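Local coordinates for protein argininosuccinate lyase (Chelativorans sp., PDB 6RXA) that acts as a carbon–nitrogen lyase (EDDS lyase) of the aspartase/fumarase type and probably splits argininosuccinate into fumarate and L-arginine, at residues L128-E133 against R330-L335; D184-L189 against A242-V247. The protein carries 2 engineered substitutions. One frame throughout, in Å; residues are numbered along the deposited sequence.

Contact 1: residues L128-E133 against R330-L335; sequences LLRTIE and RSIDAL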
loop_
_atom_site.group_PDB
_atom_site.type_symbol
_atom_site.label_atom_id
_atom_site.label_comp_id
_atom_site.label_asym_id
_atom_site.label_seq_id
_atom_site.Cartn_x
_atom_site.Cartn_y
_atom_site.Cartn_z
ATOM N N LEU A 128 12.742 0.867 -19.488
ATOM C CA LEU A 128 11.946 2.069 -19.707
ATOM C C LEU A 128 11.769 2.346 -21.195
ATOM O O LEU A 128 10.665 2.697 -21.633
ATOM C CB LEU A 128 12.575 3.240 -18.958
ATOM C CG LEU A 128 11.813 4.550 -18.842
ATOM C CD1 LEU A 128 10.432 4.274 -18.300
ATOM C CD2 LEU A 128 12.593 5.462 -17.912
ATOM N N LEU A 129 12.818 2.173 -22.008
ATOM C CA LEU A 129 12.639 2.306 -23.451
ATOM C C LEU A 129 11.700 1.227 -23.996
ATOM O O LEU A 129 10.851 1.502 -24.849
ATOM C CB LEU A 129 13.984 2.275 -24.174
ATOM C CG LEU A 129 14.902 3.443 -23.823
ATOM C CD1 LEU A 129 16.200 3.361 -24.606
ATOM C CD2 LEU A 129 14.234 4.784 -24.072
ATOM N N ARG A 130 11.837 -0.009 -23.510
ATOM C CA ARG A 130 10.898 -1.073 -23.864
ATOM C C ARG A 130 9.464 -0.678 -23.523
ATOM O O ARG A 130 8.536 -0.892 -24.322
ATOM C CB ARG A 130 11.310 -2.332 -23.102
ATOM C CG ARG A 130 10.461 -3.551 -23.365
ATOM C CD ARG A 130 10.807 -4.658 -22.378
ATOM N NE ARG A 130 10.056 -5.885 -22.645
ATOM C CZ ARG A 130 9.753 -6.791 -21.719
ATOM N NH1 ARG A 130 10.132 -6.610 -20.449
ATOM N NH2 ARG A 130 9.052 -7.867 -22.060
ATOM N N THR A 131 9.267 -0.088 -22.344
ATOM C CA THR A 131 7.937 0.312 -21.903
ATOM C C THR A 131 7.397 1.458 -22.743
ATOM O O THR A 131 6.232 1.428 -23.161
ATOM C CB THR A 131 8.008 0.707 -20.422
ATOM O OG1 THR A 131 8.358 -0.433 -19.626
ATOM C CG2 THR A 131 6.684 1.248 -19.928
ATOM N N ILE A 132 8.224 2.478 -23.008
ATOM C CA ILE A 132 7.803 3.585 -23.861
ATOM C C ILE A 132 7.404 3.080 -25.240
ATOM O O ILE A 132 6.399 3.515 -25.802
ATOM C CB ILE A 132 8.900 4.668 -23.909
ATOM C CG1 ILE A 132 8.962 5.355 -22.539
ATOM C CG2 ILE A 132 8.633 5.682 -25.009
ATOM C CD1 ILE A 132 10.177 6.243 -22.323
ATOM N N GLU A 133 8.172 2.146 -25.801
ATOM C CA GLU A 133 7.801 1.576 -27.094
ATOM C C GLU A 133 6.436 0.896 -27.024
ATOM O O GLU A 133 5.606 1.067 -27.924
ATOM C CB GLU A 133 8.885 0.602 -27.543
ATOM C CG GLU A 133 8.634 -0.021 -28.892
ATOM C CD GLU A 133 9.753 -0.959 -29.305
ATOM O OE1 GLU A 133 10.175 -1.784 -28.472
ATOM O OE2 GLU A 133 10.213 -0.865 -30.452
ATOM N N ARG A 330 10.087 -9.408 -13.348
ATOM C CA ARG A 330 8.762 -9.983 -13.544
ATOM C C ARG A 330 7.671 -8.919 -13.485
ATOM O O ARG A 330 6.652 -9.051 -14.166
ATOM C CB ARG A 330 8.484 -11.105 -12.546
ATOM C CG ARG A 330 8.485 -10.728 -11.083
ATOM C CD ARG A 330 8.278 -11.985 -10.220
ATOM N NE ARG A 330 9.334 -12.982 -10.430
ATOM C CZ ARG A 330 9.226 -14.059 -11.211
ATOM N NH1 ARG A 330 8.100 -14.323 -11.874
ATOM N NH2 ARG A 330 10.255 -14.884 -11.329
ATOM N N SER A 331 7.859 -7.865 -12.689
ATOM C CA SER A 331 6.865 -6.802 -12.626
ATOM C C SER A 331 6.799 -6.040 -13.941
ATOM O O SER A 331 5.714 -5.767 -14.466
ATOM C CB SER A 331 7.207 -5.873 -11.465
ATOM O OG SER A 331 6.285 -4.823 -11.359
ATOM N N ILE A 332 7.956 -5.685 -14.497
ATOM C CA ILE A 332 7.951 -4.988 -15.772
ATOM C C ILE A 332 7.413 -5.899 -16.859
ATOM O O ILE A 332 6.644 -5.470 -17.727
ATOM C CB ILE A 332 9.351 -4.438 -16.097
ATOM C CG1 ILE A 332 9.758 -3.431 -15.022
ATOM C CG2 ILE A 332 9.342 -3.793 -17.463
ATOM C CD1 ILE A 332 11.264 -3.121 -14.994
ATOM N N ASP A 333 7.800 -7.180 -16.825
ATOM C CA ASP A 333 7.313 -8.107 -17.833
ATOM C C ASP A 333 5.790 -8.188 -17.823
ATOM O O ASP A 333 5.167 -8.297 -18.884
ATOM C CB ASP A 333 7.896 -9.492 -17.597
ATOM C CG ASP A 333 9.381 -9.562 -17.846
ATOM O OD1 ASP A 333 9.946 -8.654 -18.485
ATOM O OD2 ASP A 333 9.977 -10.561 -17.407
ATOM N N ALA A 334 5.174 -8.143 -16.635
ATOM C CA ALA A 334 3.715 -8.173 -16.557
ATOM C C ALA A 334 3.098 -6.942 -17.205
ATOM O O ALA A 334 2.085 -7.041 -17.909
ATOM C CB ALA A 334 3.268 -8.252 -15.098
ATOM N N LEU A 335 3.674 -5.765 -16.941
ATOM C CA LEU A 335 3.188 -4.535 -17.549
ATOM C C LEU A 335 3.231 -4.626 -19.061
ATOM O O LEU A 335 2.277 -4.231 -19.739
ATOM C CB LEU A 335 4.024 -3.352 -17.055
ATOM C CG LEU A 335 3.670 -1.988 -17.644
ATOM C CD1 LEU A 335 4.067 -0.874 -16.660
ATOM C CD2 LEU A 335 4.340 -1.728 -18.992
HETATM O O HOH W 1 6.447 -9.669 -21.000
#
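Arg130 crosses to Asp333 at about a right angle, NH1 donating to OD1 at 2.8 Å with an N-H...O angle of 165°. CG lies anti to the backbone N (chi1 -179°) and the chain runs extended as far as NE, a reach that carries the guanidinium across to the other helix. OD1 lies at the guanidinium edge and is approached nearly along its C-O axis. The guanidinium and carboxylate planes stand 75° apart and the bridge runs through a single oxygen, OD1, with NH2 standing 3.8 Å from it. A water that donates to Asp333 O at 2.8 Å is also reached, weakly, by Arg130 NH2, while Gln127 OE1 is a second acceptor for NH1. These are neighbouring helices, 112-147 and 329-348, consistent with the long helical bundle at the centre of aspartase/fumarase enzymes; locally they run nearly parallel, their axes 10.8 Å apart. Beside the charged pair, two methyl contacts complete the interface. Thr131 CG2 meets Leu335 CD2 at 3.9 Å, and Ile332 CG2 sits 4.1 Å from Thr131 OG1, a hydroxyl bonded to Gln127 O in its own helix. A methionine replacing Arg130 would probably leave Asp333 without its cationic mate across the interface and Ile332 CG2 with less cover.

Contact 2: residues D184-L189 against A242-V247; sequences DRYREL and AFVNAV. With NA (sodium ion), chain F.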
loop_
_atom_site.group_PDB
_atom_site.type_symbol
_atom_site.label_atom_id
_atom_site.label_comp_id
_atom_site.label_asym_id
_atom_site.label_seq_id
_atom_site.Cartn_x
_atom_site.Cartn_y
_atom_site.Cartn_z
ATOM N N ASP A 184 4.745 11.438 -21.102
ATOM C CA ASP A 184 5.509 12.498 -20.456
ATOM C C ASP A 184 6.082 12.021 -19.120
ATOM O O ASP A 184 7.256 12.265 -18.816
ATOM C CB ASP A 184 4.649 13.740 -20.241
ATOM C CG ASP A 184 4.434 14.555 -21.505
ATOM O OD1 ASP A 184 5.281 14.525 -22.428
ATOM O OD2 ASP A 184 3.403 15.269 -21.551
ATOM N N ARG A 185 5.269 11.346 -18.293
ATOM C CA ARG A 185 5.782 10.883 -17.003
ATOM C C ARG A 185 6.993 9.975 -17.195
ATOM O O ARG A 185 7.990 10.074 -16.466
ATOM C CB ARG A 185 4.715 10.110 -16.224
ATOM C CG ARG A 185 3.591 10.928 -15.633
ATOM C CD ARG A 185 2.606 10.034 -14.778
ATOM N NE ARG A 185 1.629 10.964 -14.267
ATOM C CZ ARG A 185 0.464 11.234 -14.836
ATOM N NH1 ARG A 185 0.009 10.524 -15.869
ATOM N NH2 ARG A 185 -0.268 12.202 -14.329
ATOM N N TYR A 186 6.914 9.061 -18.165
ATOM C CA TYR A 186 8.008 8.130 -18.399
ATOM C C TYR A 186 9.250 8.821 -18.964
ATOM O O TYR A 186 10.368 8.485 -18.571
ATOM C CB TYR A 186 7.554 7.025 -19.346
ATOM C CG TYR A 186 6.817 5.865 -18.725
ATOM C CD1 TYR A 186 7.391 5.103 -17.707
ATOM C CD2 TYR A 186 5.561 5.494 -19.189
ATOM C CE1 TYR A 186 6.727 4.019 -17.165
ATOM C CE2 TYR A 186 4.894 4.404 -18.651
ATOM C CZ TYR A 186 5.475 3.679 -17.642
ATOM O OH TYR A 186 4.797 2.599 -17.123
ATOM N N ARG A 187 9.093 9.770 -19.894
ATOM C CA ARG A 187 10.265 10.482 -20.412
ATOM C C ARG A 187 10.911 11.357 -19.338
ATOM O O ARG A 187 12.143 11.487 -19.284
ATOM C CB ARG A 187 9.880 11.331 -21.617
ATOM C CG ARG A 187 9.543 10.530 -22.872
ATOM C CD ARG A 187 9.262 11.434 -24.078
ATOM N NE ARG A 187 8.015 12.177 -23.936
ATOM C CZ ARG A 187 6.895 11.916 -24.608
ATOM N NH1 ARG A 187 6.833 10.935 -25.509
ATOM N NH2 ARG A 187 5.827 12.661 -24.388
ATOM N N GLU A 188 10.093 11.980 -18.488
ATOM C CA GLU A 188 10.629 12.735 -17.358
ATOM C C GLU A 188 11.436 11.835 -16.440
ATOM O O GLU A 188 12.526 12.211 -15.984
ATOM C CB GLU A 188 9.472 13.379 -16.592
ATOM C CG GLU A 188 8.764 14.489 -17.366
ATOM C CD GLU A 188 7.374 14.798 -16.839
ATOM O OE1 GLU A 188 7.011 14.288 -15.765
ATOM O OE2 GLU A 188 6.645 15.546 -17.525
ATOM N N LEU A 189 10.909 10.644 -16.151
ATOM C CA LEU A 189 11.627 9.667 -15.346
ATOM C C LEU A 189 12.927 9.246 -16.026
ATOM O O LEU A 189 13.963 9.097 -15.367
ATOM C CB LEU A 189 10.718 8.462 -15.131
ATOM C CG LEU A 189 11.399 7.211 -14.586
ATOM C CD1 LEU A 189 11.923 7.411 -13.175
ATOM C CD2 LEU A 189 10.428 6.041 -14.612
ATOM N N ALA A 242 8.358 2.505 -10.366
ATOM C CA ALA A 242 7.240 1.716 -9.866
ATOM C C ALA A 242 5.944 2.518 -9.882
ATOM O O ALA A 242 4.874 1.983 -10.225
ATOM C CB ALA A 242 7.544 1.211 -8.455
ATOM N N PHE A 243 6.009 3.801 -9.520
ATOM C CA PHE A 243 4.800 4.609 -9.525
ATOM C C PHE A 243 4.246 4.814 -10.934
ATOM O O PHE A 243 3.033 4.690 -11.158
ATOM C CB PHE A 243 5.005 5.982 -8.898
ATOM C CG PHE A 243 3.848 6.882 -9.175
ATOM C CD1 PHE A 243 2.622 6.658 -8.548
ATOM C CD2 PHE A 243 3.939 7.890 -10.105
ATOM C CE1 PHE A 243 1.537 7.436 -8.830
ATOM C CE2 PHE A 243 2.841 8.684 -10.387
ATOM C CZ PHE A 243 1.631 8.443 -9.756
ATOM N N VAL A 244 5.095 5.213 -11.893
ATOM C CA VAL A 244 4.549 5.482 -13.219
ATOM C C VAL A 244 3.923 4.205 -13.777
ATOM O O VAL A 244 2.842 4.235 -14.380
ATOM C CB VAL A 244 5.579 6.112 -14.175
ATOM C CG1 VAL A 244 4.881 6.462 -15.497
ATOM C CG2 VAL A 244 6.191 7.353 -13.560
ATOM N N ASN A 245 4.569 3.058 -13.539
ATOM C CA ASN A 245 3.971 1.789 -13.945
ATOM C C ASN A 245 2.589 1.624 -13.318
ATOM O O ASN A 245 1.627 1.233 -13.991
ATOM C CB ASN A 245 4.857 0.619 -13.525
ATOM C CG ASN A 245 6.103 0.451 -14.371
ATOM O OD1 ASN A 245 6.387 1.222 -15.298
ATOM N ND2 ASN A 245 6.876 -0.582 -14.034
ATOM N N ALA A 246 2.469 1.900 -12.018
ATOM C CA ALA A 246 1.198 1.688 -11.340
ATOM C C ALA A 246 0.117 2.631 -11.862
ATOM O O ALA A 246 -1.034 2.223 -12.055
ATOM C CB ALA A 246 1.339 1.848 -9.832
ATOM N N VAL A 247 0.445 3.914 -12.040
ATOM C CA VAL A 247 -0.594 4.854 -12.479
ATOM C C VAL A 247 -0.990 4.604 -13.933
ATOM O O VAL A 247 -2.182 4.600 -14.273
ATOM C CB VAL A 247 -0.233 6.325 -12.178
ATOM C CG1 VAL A 247 0.784 6.875 -13.162
ATOM C CG2 VAL A 247 -1.516 7.180 -12.187
HETATM NA NA NA F . 7.557 13.686 -13.646
HETATM O O HOH W 2 7.704 11.324 -13.915
HETATM O O HOH W 3 6.444 14.297 -11.631
#
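Tyr186 lays one face of its ring under Val244, whose CG1 stands 3.4 Å from the ring centroid and 9° off the ring normal. That is a CH-pi contact centred on the face, and the closest ring atom, CE1, lies 3.5 Å from CG1. The same methyl touches Arg185 CB at 3.7 Å, so Val244 is wedged between two consecutive side chains of the other helix. At the far end of the ring, Tyr186 OH donates to Asn245 OD1 at 2.8 Å; the oxygen lies at the ring edge, near its plane, while the donor is tilted 25° from the amide's carbonyl plane. This bond satisfies a buried hydroxyl and fixes the ring's outer end. The segments belong to helices 168-193 and 236-262, which run nearly antiparallel as adjacent members of the central helical bundle, the part through which subunits of this superfamily assemble. A chi1 of 77° sets Val247 CG1 between backbone N and carbonyl carbon, from where it reaches Arg185 CD at 4.0 Å. Beyond that carbon the arginine serves the tetramer, its NE pairing with Glu240 of the third subunit. On the same helix, Glu188 OE1 binds a sodium ion at 2.3 Å. Glu188 of the third subunit and two waters also bind the ion, and one of those waters donates to Arg185 O.

Contacts 1 and 2 lie with their centres about 11 Å apart and join through the ring of Tyr186. Leu128 CD1 comes to 3.2 Å from Tyr186 CD1, and Thr131 CG2 to 3.5 Å from Tyr186 CZ, on the face opposite Val244, so the phenol is sandwiched between helices 112-147 and 236-262. Leu335 supplies another junction, its CD1 3.3 Å from Asn245 CG. Four bundle helices are thereby tied together, and in sequence contact 2 is nested within the loop that contact 1 closes. Both lie away from the annotated substrate-binding residues. The sodium held by Glu188 belongs to contact 2, about 14 Å from the side chain of Thr131; another sodium is about 3 Å from that of Arg185.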